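PDB 2C49: nucleoside kinase from Methanococcus jannaschii, which catalyses the magnesium- or manganese-dependent transfer of a phosphate from ATP to nucleosides, preferring inosine, guanosine and cytidine, to give nucleoside monophosphates. Local coordinates for residues Asp17-Val22 against Ala99-Asp104; Ile136-Pro141 against Gly162-Gln167; Val239-Gly244 against Glu279-Gln284. One frame throughout, in Å; residues are numbered along the deposited sequence.

Interaction 1 (Asp17-Val22 against Ala99-Asp104); sequences DYIFNV and AWIFTD. With ADN (adenosine), chain C.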
loop_
_atom_site.group_PDB
_atom_site.type_symbol
_atom_site.label_atom_id
_atom_site.label_comp_id
_atom_site.label_asym_id
_atom_site.label_seq_id
_atom_site.Cartn_x
_atom_site.Cartn_y
_atom_site.Cartn_z
ATOM N N ASP A 17 3.587 -5.866 6.582
ATOM C CA ASP A 17 4.321 -4.646 6.341
ATOM C C ASP A 17 4.773 -4.581 4.892
ATOM O O ASP A 17 5.297 -5.581 4.357
ATOM C CB ASP A 17 5.632 -4.697 7.124
ATOM C CG ASP A 17 5.468 -4.453 8.597
ATOM O OD1 ASP A 17 4.345 -4.148 9.109
ATOM O OD2 ASP A 17 6.480 -4.496 9.336
ATOM N N TYR A 18 4.608 -3.410 4.302
ATOM C CA TYR A 18 5.307 -3.015 3.088
ATOM C C TYR A 18 6.373 -2.023 3.556
ATOM O O TYR A 18 6.080 -1.143 4.383
ATOM C CB TYR A 18 4.338 -2.253 2.177
ATOM C CG TYR A 18 3.394 -3.085 1.339
ATOM C CD1 TYR A 18 2.023 -3.108 1.624
ATOM C CD2 TYR A 18 3.859 -3.808 0.231
ATOM C CE1 TYR A 18 1.137 -3.813 0.823
ATOM C CE2 TYR A 18 2.979 -4.540 -0.570
ATOM C CZ TYR A 18 1.613 -4.522 -0.277
ATOM O OH TYR A 18 0.729 -5.221 -1.064
ATOM N N ILE A 19 7.608 -2.173 3.082
ATOM C CA ILE A 19 8.720 -1.331 3.548
ATOM C C ILE A 19 9.435 -0.755 2.312
ATOM O O ILE A 19 9.887 -1.531 1.456
ATOM C CB ILE A 19 9.689 -2.159 4.434
ATOM C CG1 ILE A 19 8.936 -2.866 5.601
ATOM C CG2 ILE A 19 10.852 -1.313 4.925
ATOM C CD1 ILE A 19 9.785 -3.854 6.385
ATOM N N PHE A 20 9.518 0.574 2.213
ATOM C CA PHE A 20 10.054 1.241 1.024
ATOM C C PHE A 20 11.215 2.201 1.344
ATOM O O PHE A 20 11.192 2.923 2.354
ATOM C CB PHE A 20 8.988 2.055 0.261
ATOM C CG PHE A 20 7.665 1.362 0.075
ATOM C CD1 PHE A 20 6.641 1.537 1.003
ATOM C CD2 PHE A 20 7.428 0.585 -1.049
ATOM C CE1 PHE A 20 5.417 0.920 0.833
ATOM C CE2 PHE A 20 6.212 -0.031 -1.236
ATOM C CZ PHE A 20 5.202 0.129 -0.294
ATOM N N ASN A 21 12.215 2.179 0.459
ATOM C CA ASN A 21 13.323 3.118 0.446
ATOM C C ASN A 21 13.032 4.210 -0.551
ATOM O O ASN A 21 12.691 3.932 -1.724
ATOM C CB ASN A 21 14.605 2.415 0.025
ATOM C CG ASN A 21 15.186 1.586 1.121
ATOM O OD1 ASN A 21 15.961 2.083 1.932
ATOM N ND2 ASN A 21 14.827 0.301 1.154
ATOM N N VAL A 22 13.123 5.444 -0.065
ATOM C CA VAL A 22 13.013 6.633 -0.899
ATOM C C VAL A 22 14.207 7.529 -0.564
ATOM O O VAL A 22 14.805 7.393 0.503
ATOM C CB VAL A 22 11.625 7.369 -0.746
ATOM C CG1 VAL A 22 10.427 6.409 -1.065
ATOM C CG2 VAL A 22 11.436 7.958 0.632
ATOM N N ALA A 99 0.865 -2.114 7.497
ATOM C CA ALA A 99 1.708 -0.925 7.604
ATOM C C ALA A 99 2.396 -0.619 6.269
ATOM O O ALA A 99 2.843 -1.535 5.585
ATOM C CB ALA A 99 2.755 -1.134 8.723
ATOM N N TRP A 100 2.474 0.664 5.926
ATOM C CA TRP A 100 3.274 1.156 4.798
ATOM C C TRP A 100 4.360 2.028 5.407
ATOM O O TRP A 100 4.076 3.086 5.994
ATOM C CB TRP A 100 2.426 1.972 3.813
ATOM C CG TRP A 100 1.597 1.105 2.945
ATOM C CD1 TRP A 100 1.843 0.771 1.639
ATOM C CD2 TRP A 100 0.368 0.446 3.299
ATOM N NE1 TRP A 100 0.844 -0.042 1.148
ATOM C CE2 TRP A 100 -0.073 -0.270 2.150
ATOM C CE3 TRP A 100 -0.424 0.406 4.459
ATOM C CZ2 TRP A 100 -1.227 -1.055 2.148
ATOM C CZ3 TRP A 100 -1.586 -0.369 4.446
ATOM C CH2 TRP A 100 -1.969 -1.096 3.291
ATOM N N ILE A 101 5.599 1.572 5.262
ATOM C CA ILE A 101 6.748 2.147 5.956
ATOM C C ILE A 101 7.738 2.692 4.941
ATOM O O ILE A 101 8.180 1.970 4.032
ATOM C CB ILE A 101 7.398 1.049 6.841
ATOM C CG1 ILE A 101 6.360 0.538 7.865
ATOM C CG2 ILE A 101 8.681 1.567 7.530
ATOM C CD1 ILE A 101 6.712 -0.779 8.531
ATOM N N PHE A 102 8.047 3.980 5.082
ATOM C CA PHE A 102 8.938 4.656 4.152
ATOM C C PHE A 102 10.161 5.099 4.892
ATOM O O PHE A 102 10.051 5.676 5.951
ATOM C CB PHE A 102 8.238 5.839 3.488
ATOM C CG PHE A 102 7.032 5.434 2.737
ATOM C CD1 PHE A 102 5.831 5.233 3.393
ATOM C CD2 PHE A 102 7.103 5.207 1.375
ATOM C CE1 PHE A 102 4.710 4.812 2.687
ATOM C CE2 PHE A 102 5.987 4.793 0.683
ATOM C CZ PHE A 102 4.797 4.606 1.340
ATOM N N THR A 103 11.317 4.779 4.323
ATOM C CA THR A 103 12.598 5.131 4.880
ATOM C C THR A 103 13.348 6.058 3.912
ATOM O O THR A 103 13.580 5.692 2.764
ATOM C CB THR A 103 13.423 3.849 5.112
ATOM O OG1 THR A 103 12.674 2.929 5.928
ATOM C CG2 THR A 103 14.623 4.168 5.939
ATOM N N ASP A 104 13.739 7.239 4.381
ATOM C CA ASP A 104 14.497 8.164 3.537
ATOM C C ASP A 104 16.000 7.895 3.638
ATOM O O ASP A 104 16.414 6.995 4.379
ATOM C CB ASP A 104 14.096 9.631 3.782
ATOM C CG ASP A 104 14.749 10.263 5.026
ATOM O OD1 ASP A 104 15.569 9.631 5.735
ATOM O OD2 ASP A 104 14.484 11.442 5.356
HETATM O "O5'" ADN C . 8.049 -1.618 15.204
HETATM C "C5'" ADN C . 8.069 -1.851 13.796
HETATM C "C4'" ADN C . 6.660 -2.326 13.429
HETATM O "O4'" ADN C . 5.642 -1.401 13.809
HETATM C "C3'" ADN C . 6.311 -2.879 12.029
HETATM O "O3'" ADN C . 6.395 -4.295 11.872
HETATM C "C2'" ADN C . 4.908 -2.339 11.695
HETATM O "O2'" ADN C . 3.905 -3.341 11.556
HETATM C "C1'" ADN C . 4.531 -1.498 12.915
HETATM N N9 ADN C . 3.949 -0.201 12.665
HETATM C C8 ADN C . 4.311 0.732 11.749
HETATM N N7 ADN C . 3.526 1.845 11.879
HETATM C C5 ADN C . 2.694 1.638 12.904
HETATM C C6 ADN C . 1.603 2.291 13.633
HETATM N N6 ADN C . 1.273 3.516 13.262
HETATM N N1 ADN C . 0.963 1.671 14.655
HETATM C C2 ADN C . 1.299 0.434 15.091
HETATM N N3 ADN C . 2.293 -0.259 14.513
HETATM C C4 ADN C . 2.986 0.316 13.395
#
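Y18 lies beside W100, and F20 beside F102, on one face of two neighbouring parallel strands, 15-21 and 98-103, the middle pair of the small four-stranded sheet that forms the lid of PfkB (ribokinase-like) kinases. Five backbone hydrogen bonds, donated by Y18, F20 and V22 on one strand and by I101 and T103 on the other, zip the strands together and set each aromatic residue next to its counterpart. Both pairs are offset, near-parallel neighbours with little ring overlap. Y18 CD1 stands over one face of the W100 indole near its rim, 3.3 Å from W100 NE1, with the planes at 28°. F20 repeats the arrangement two residues along: F20 CD1 sits over one face of F102, 3.3 Å from F102 CE2. W100 CD1 meets the edge of the same F20 ring, in its plane, 3.7 Å from F20 CE1, which ties the two pairs into one aromatic surface. Large flat residues suit this face because the second subunit packs on it: F112 of that subunit stacks on F102, and its W100 meets W100 edge-to-face. The hydroxyl of Y18 is hydrogen-bonded to E95 of the second subunit and to K39.

The other face serves the nucleoside. A99 has just a methyl, A99 CB lying 3.4 Å from D17 OD1, and I101 CD1 packs 3.8 Å from D17 OD2, so small and apolar neighbours flank the carboxylate. CG of D17 is anti to the carbonyl carbon (chi1 -76°), which turns both oxygens to the ribose of adenosine. There the diol is gripped twice: O2' donates to D17 OD1 at 2.6 Å, and O3' donates to D17 OD2 at 2.5 Å.

Interaction 2 (Ile136-Pro141 against Gly162-Gln167); sequences IATGDP and GQDLPQ. With ADN (adenosine), chain C.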
loop_
_atom_site.group_PDB
_atom_site.type_symbol
_atom_site.label_atom_id
_atom_site.label_comp_id
_atom_site.label_asym_id
_atom_site.label_seq_id
_atom_site.Cartn_x
_atom_site.Cartn_y
_atom_site.Cartn_z
ATOM N N ILE A 136 3.942 -4.925 26.454
ATOM C CA ILE A 136 2.868 -4.319 25.704
ATOM C C ILE A 136 3.548 -3.468 24.607
ATOM O O ILE A 136 4.253 -2.501 24.928
ATOM C CB ILE A 136 2.017 -3.493 26.702
ATOM C CG1 ILE A 136 1.416 -4.458 27.746
ATOM C CG2 ILE A 136 0.951 -2.617 25.954
ATOM C CD1 ILE A 136 0.809 -3.775 28.972
ATOM N N ALA A 137 3.344 -3.847 23.345
ATOM C CA ALA A 137 4.140 -3.294 22.220
ATOM C C ALA A 137 3.226 -2.753 21.180
ATOM O O ALA A 137 2.697 -3.538 20.388
ATOM C CB ALA A 137 5.037 -4.381 21.615
ATOM N N THR A 138 3.002 -1.420 21.203
ATOM C CA THR A 138 1.943 -0.736 20.439
ATOM C C THR A 138 0.569 -1.244 20.846
ATOM O O THR A 138 0.433 -1.964 21.870
ATOM C CB THR A 138 2.121 -0.850 18.861
ATOM O OG1 THR A 138 2.003 -2.214 18.442
ATOM C CG2 THR A 138 3.554 -0.451 18.417
ATOM N N GLY A 139 -0.427 -0.835 20.064
ATOM C CA GLY A 139 -1.817 -1.228 20.190
ATOM C C GLY A 139 -2.727 -0.218 20.853
ATOM O O GLY A 139 -2.395 0.975 21.055
ATOM N N ASP A 140 -3.891 -0.719 21.204
ATOM C CA ASP A 140 -4.981 0.071 21.713
ATOM C C ASP A 140 -4.767 0.533 23.152
ATOM O O ASP A 140 -4.536 -0.284 24.025
ATOM C CB ASP A 140 -6.273 -0.744 21.587
ATOM C CG ASP A 140 -7.464 -0.061 22.207
ATOM O OD1 ASP A 140 -8.021 0.829 21.556
ATOM O OD2 ASP A 140 -7.935 -0.372 23.327
ATOM N N PRO A 141 -4.807 1.848 23.379
ATOM C CA PRO A 141 -4.556 2.429 24.713
ATOM C C PRO A 141 -5.406 1.858 25.842
ATOM O O PRO A 141 -4.829 1.537 26.858
ATOM C CB PRO A 141 -4.880 3.914 24.497
ATOM C CG PRO A 141 -4.420 4.115 23.066
ATOM C CD PRO A 141 -5.010 2.903 22.360
ATOM N N GLY A 162 5.179 2.955 21.315
ATOM C CA GLY A 162 5.672 3.017 19.950
ATOM C C GLY A 162 4.940 4.001 19.054
ATOM O O GLY A 162 4.590 5.106 19.460
ATOM N N GLN A 163 4.708 3.557 17.825
ATOM C CA GLN A 163 4.096 4.360 16.769
ATOM C C GLN A 163 2.668 4.751 17.113
ATOM O O GLN A 163 2.169 5.750 16.621
ATOM C CB GLN A 163 4.156 3.581 15.450
ATOM C CG GLN A 163 5.598 3.238 14.999
ATOM C CD GLN A 163 6.039 1.825 15.332
ATOM O OE1 GLN A 163 6.868 1.244 14.606
ATOM N NE2 GLN A 163 5.562 1.286 16.446
ATOM N N ASP A 164 2.020 3.989 17.996
ATOM C CA ASP A 164 0.649 4.332 18.433
ATOM C C ASP A 164 0.539 5.375 19.557
ATOM O O ASP A 164 -0.553 5.753 19.975
ATOM C CB ASP A 164 -0.096 3.078 18.843
ATOM C CG ASP A 164 -0.480 2.242 17.652
ATOM O OD1 ASP A 164 -0.679 2.808 16.532
ATOM O OD2 ASP A 164 -0.608 1.028 17.755
ATOM N N LEU A 165 1.667 5.879 20.003
ATOM C CA LEU A 165 1.645 6.888 21.082
ATOM C C LEU A 165 0.634 8.043 20.914
ATOM O O LEU A 165 0.012 8.437 21.908
ATOM C CB LEU A 165 3.061 7.407 21.360
ATOM C CG LEU A 165 3.182 8.459 22.495
ATOM C CD1 LEU A 165 2.878 7.813 23.864
ATOM C CD2 LEU A 165 4.553 9.061 22.449
ATOM N N PRO A 166 0.445 8.594 19.696
ATOM C CA PRO A 166 -0.475 9.747 19.531
ATOM C C PRO A 166 -1.895 9.434 20.021
ATOM O O PRO A 166 -2.661 10.339 20.344
ATOM C CB PRO A 166 -0.475 10.021 18.014
ATOM C CG PRO A 166 0.815 9.310 17.476
ATOM C CD PRO A 166 1.097 8.211 18.428
ATOM N N GLN A 167 -2.230 8.149 20.110
ATOM C CA GLN A 167 -3.570 7.773 20.550
ATOM C C GLN A 167 -3.825 7.918 22.036
ATOM O O GLN A 167 -4.990 7.942 22.465
ATOM C CB GLN A 167 -3.833 6.355 20.150
ATOM C CG GLN A 167 -3.381 6.130 18.790
ATOM C CD GLN A 167 -4.410 5.462 18.013
ATOM O OE1 GLN A 167 -5.495 6.025 17.802
ATOM N NE2 GLN A 167 -4.098 4.259 17.546
HETATM O "O5'" ADN C . 8.049 -1.618 15.204
HETATM C "C5'" ADN C . 8.069 -1.851 13.796
HETATM C "C4'" ADN C . 6.660 -2.326 13.429
HETATM O "O4'" ADN C . 5.642 -1.401 13.809
HETATM C "C3'" ADN C . 6.311 -2.879 12.029
HETATM O "O3'" ADN C . 6.395 -4.295 11.872
HETATM C "C2'" ADN C . 4.908 -2.339 11.695
HETATM O "O2'" ADN C . 3.905 -3.341 11.556
HETATM C "C1'" ADN C . 4.531 -1.498 12.915
HETATM N N9 ADN C . 3.949 -0.201 12.665
HETATM C C8 ADN C . 4.311 0.732 11.749
HETATM N N7 ADN C . 3.526 1.845 11.879
HETATM C C5 ADN C . 2.694 1.638 12.904
HETATM C C6 ADN C . 1.603 2.291 13.633
HETATM N N6 ADN C . 1.273 3.516 13.262
HETATM N N1 ADN C . 0.963 1.671 14.655
HETATM C C2 ADN C . 1.299 0.434 15.091
HETATM N N3 ADN C . 2.293 -0.259 14.513
HETATM C C4 ADN C . 2.986 0.316 13.395
#
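With CG anti to the carbonyl carbon (chi1 -73°), D164 extends its carboxylate toward the backbone of G139, while the methyl CG2 of T138, likewise anti to the carbonyl carbon, lies against the side-chain amide of Q163. The setting is the Rossmann-like alpha/beta domain of the ribokinase fold: 136-141 takes in the last two residues of strand 131-137 and the loop after it, 162-167 lies just past the neighbouring parallel strand 156-160, and both border the nucleoside pocket. G139 N donates to D164 OD2 at 3.0 Å, with an angle of 155° at the hydrogen, and OD2 receives it on the lone pair anti to OD1. The same OD2 also accepts from H13, so two donors fix the rotation of the carboxylate. D164 OD1 is thereby left facing the base, 2.7 Å from N1 of adenosine. Inosine and guanosine carry a hydrogen on N1 that could be donated here, consistent with the preference of the enzyme for them over adenosine. Replacing D164 with an alanine would probably leave G139 N and H13 without their shared acceptor and the N1 edge of the base without a facing carboxylate.

Q163 packs over one face of the purine, Q163 CB lying 3.4 Å from C6 of adenosine. G139 takes up backbone angles (phi 101°) that a side chain would hardly tolerate. Farther along, helix 141-151 begins, with D140 at its N-cap, and P141 crosses Q167 at about a right angle, P141 CG resting 3.7 Å from Q167 CB.

Interaction 3 (Val239-Gly244 against Glu279-Gln284); sequences VIDPTG and EAKGCQ. With ANP (phosphoaminophosphonic acid-adenylate ester), chain F.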
loop_
_atom_site.group_PDB
_atom_site.type_symbol
_atom_site.label_atom_id
_atom_site.label_comp_id
_atom_site.label_asym_id
_atom_site.label_seq_id
_atom_site.Cartn_x
_atom_site.Cartn_y
_atom_site.Cartn_z
ATOM N N VAL A 239 24.002 -1.888 6.812
ATOM C CA VAL A 239 22.636 -1.532 7.221
ATOM C C VAL A 239 21.709 -1.483 6.002
ATOM O O VAL A 239 21.924 -0.698 5.075
ATOM C CB VAL A 239 22.595 -0.174 7.975
ATOM C CG1 VAL A 239 21.177 0.169 8.411
ATOM C CG2 VAL A 239 23.535 -0.193 9.175
ATOM N N ILE A 240 20.683 -2.368 6.021
ATOM C CA ILE A 240 19.765 -2.478 4.887
ATOM C C ILE A 240 18.427 -1.811 5.205
ATOM O O ILE A 240 17.865 -1.091 4.374
ATOM C CB ILE A 240 19.557 -3.978 4.494
ATOM C CG1 ILE A 240 20.889 -4.646 4.100
ATOM C CG2 ILE A 240 18.487 -4.141 3.392
ATOM C CD1 ILE A 240 21.500 -4.181 2.770
ATOM N N ASP A 241 17.942 -2.059 6.426
ATOM C CA ASP A 241 16.614 -1.626 6.856
ATOM C C ASP A 241 16.565 -1.422 8.382
ATOM O O ASP A 241 16.712 -2.380 9.123
ATOM C CB ASP A 241 15.588 -2.695 6.434
ATOM C CG ASP A 241 14.216 -2.454 6.994
ATOM O OD1 ASP A 241 13.866 -1.273 7.249
ATOM O OD2 ASP A 241 13.413 -3.395 7.220
ATOM N N PRO A 242 16.352 -0.184 8.843
ATOM C CA PRO A 242 16.273 0.114 10.290
ATOM C C PRO A 242 14.969 -0.314 10.974
ATOM O O PRO A 242 14.898 -0.281 12.203
ATOM C CB PRO A 242 16.356 1.636 10.326
ATOM C CG PRO A 242 15.721 2.049 9.017
ATOM C CD PRO A 242 16.193 1.033 8.021
ATOM N N THR A 243 13.963 -0.706 10.191
ATOM C CA THR A 243 12.605 -0.952 10.709
ATOM C C THR A 243 12.524 -1.919 11.914
ATOM O O THR A 243 11.916 -1.606 12.930
ATOM C CB THR A 243 11.664 -1.415 9.578
ATOM O OG1 THR A 243 11.736 -0.487 8.487
ATOM C CG2 THR A 243 10.167 -1.368 10.050
ATOM N N GLY A 244 13.145 -3.079 11.821
ATOM C CA GLY A 244 13.035 -4.036 12.924
ATOM C C GLY A 244 13.920 -3.741 14.146
ATOM O O GLY A 244 13.815 -4.449 15.139
ATOM N N GLU A 279 20.355 -5.789 9.130
ATOM C CA GLU A 279 21.112 -6.280 7.980
ATOM C C GLU A 279 20.219 -6.827 6.864
ATOM O O GLU A 279 20.718 -7.194 5.824
ATOM C CB GLU A 279 22.130 -7.357 8.410
ATOM C CG GLU A 279 23.046 -6.937 9.557
ATOM C CD GLU A 279 24.212 -7.891 9.759
ATOM O OE1 GLU A 279 24.294 -8.896 9.035
ATOM O OE2 GLU A 279 25.044 -7.640 10.647
ATOM N N ALA A 280 18.907 -6.894 7.085
ATOM C CA ALA A 280 17.990 -7.360 6.028
ATOM C C ALA A 280 16.680 -6.593 6.109
ATOM O O ALA A 280 16.362 -6.044 7.162
ATOM C CB ALA A 280 17.738 -8.889 6.151
ATOM N N LYS A 281 15.939 -6.518 5.007
ATOM C CA LYS A 281 14.621 -5.873 5.033
ATOM C C LYS A 281 13.596 -6.830 5.634
ATOM O O LYS A 281 13.619 -8.027 5.369
ATOM C CB LYS A 281 14.178 -5.430 3.623
ATOM C CG LYS A 281 12.929 -4.562 3.573
ATOM C CD LYS A 281 12.744 -3.980 2.148
ATOM C CE LYS A 281 13.151 -2.509 2.101
ATOM N NZ LYS A 281 12.776 -1.933 0.799
ATOM N N GLY A 282 12.713 -6.279 6.456
ATOM C CA GLY A 282 11.692 -7.039 7.136
ATOM C C GLY A 282 12.105 -7.065 8.585
ATOM O O GLY A 282 13.298 -7.263 8.887
ATOM N N CYS A 283 11.149 -6.879 9.483
ATOM C CA CYS A 283 11.464 -6.879 10.922
ATOM C C CYS A 283 11.852 -8.201 11.532
ATOM O O CYS A 283 12.414 -8.223 12.615
ATOM C CB CYS A 283 10.296 -6.319 11.718
ATOM S SG CYS A 283 10.020 -4.569 11.430
ATOM N N GLN A 284 11.489 -9.305 10.889
ATOM C CA GLN A 284 11.763 -10.642 11.415
ATOM C C GLN A 284 12.708 -11.462 10.532
ATOM O O GLN A 284 12.988 -12.618 10.844
ATOM C CB GLN A 284 10.456 -11.408 11.549
ATOM C CG GLN A 284 9.446 -10.739 12.529
ATOM C CD GLN A 284 8.105 -11.376 12.477
ATOM O OE1 GLN A 284 7.982 -12.552 12.119
ATOM N NE2 GLN A 284 7.064 -10.598 12.818
HETATM P PG ANP F . 11.825 2.933 13.473
HETATM O O1G ANP F . 11.219 1.661 12.727
HETATM O O2G ANP F . 11.908 4.197 12.516
HETATM O O3G ANP F . 10.851 3.278 14.687
HETATM P PB ANP F . 13.968 3.632 15.350
HETATM O O1B ANP F . 13.919 5.156 14.893
HETATM O O2B ANP F . 12.777 3.357 16.387
HETATM N N3B ANP F . 13.464 2.624 14.019
HETATM P PA ANP F . 15.649 2.812 17.429
HETATM O O1A ANP F . 15.827 3.972 18.511
HETATM O O2A ANP F . 14.418 1.883 17.833
HETATM O O3A ANP F . 15.476 3.295 15.896
HETATM O "O5'" ANP F . 16.971 1.890 17.474
HETATM C "C5'" ANP F . 16.862 0.836 18.407
HETATM C "C4'" ANP F . 18.226 0.245 18.669
HETATM O "O4'" ANP F . 18.678 -0.640 17.628
HETATM C "C3'" ANP F . 19.369 1.191 19.012
HETATM O "O3'" ANP F . 19.495 1.610 20.345
HETATM C "C2'" ANP F . 20.589 0.598 18.335
HETATM O "O2'" ANP F . 21.251 -0.183 19.335
HETATM C "C1'" ANP F . 20.073 -0.473 17.392
HETATM N N9 ANP F . 20.307 0.147 16.065
HETATM C C8 ANP F . 19.599 1.141 15.458
HETATM N N7 ANP F . 20.101 1.521 14.241
HETATM C C5 ANP F . 21.181 0.743 14.067
HETATM C C6 ANP F . 22.236 0.540 13.056
HETATM N N6 ANP F . 22.167 1.307 11.940
HETATM N N1 ANP F . 23.197 -0.406 13.256
HETATM C C2 ANP F . 23.272 -1.190 14.356
HETATM N N3 ANP F . 22.365 -1.107 15.362
HETATM C C4 ANP F . 21.302 -0.116 15.233
HETATM O O HOH W 1 14.582 -4.477 9.778
HETATM O O HOH W 2 12.137 -6.676 14.967
#
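Two irregular loops, the one before helix 245-258 and the one after helix 263-277, converge until the CA of G244 and the CA of C283 are 3.8 Å apart. That closeness explains the glycine at 244, where a CB would clash with C283. D241 carries the polar part of the contact. Its CG is anti to the backbone N (chi1 172°), which sends OD2 across the gap to accept from G282 N at 3.1 Å, through the lone pair away from OD1. G282, whose N-H meets D241, has a positive phi (109°) that a residue with a side chain could hardly adopt. D241 OD1 turns back to its own loop and accepts from T243 N at 3.0 Å, from above the carboxylate plane, closing an Asx turn. An aspartate, short and with two acceptors, can thus brace both loops at once. C283 contributes its sulfur, C283 SG resting 3.5 Å from T243 CG2 and 3.4 Å from G244 CA. A water completes the seam by bridging the carbonyls of G244 and C283, donating to each oxygen at 2.8 Å. The backbone of T243 lies beside the gamma-phosphate of the ATP analogue. The sequence D241-P242-T243-G244 opens the DPTGAGD signature of PfkB kinases, the turn that leads into helix 245-258 and to the probable proton acceptor D247, beside the phosphate-transfer site.

The three contacts surround the place where nucleoside and phosphate donor meet. Interactions 1 and 2 have centres 19 Å apart and do not touch, yet both reach adenosine, the lid strands holding the ribose and 162-167 lying against the base; both also meet the second subunit. Interaction 3, centred about 11 Å from interaction 1 and 21 Å from interaction 2, borders the ATP analogue and, through C283, adenosine as well. It joins the lid directly: K281 NZ approaches I19 O at 3.0 Å, a probable hydrogen bond, and I19 CD1 packs 3.8 Å from D241 OD2. D247, just beyond 239-244, hydrogen-bonds the nucleoside.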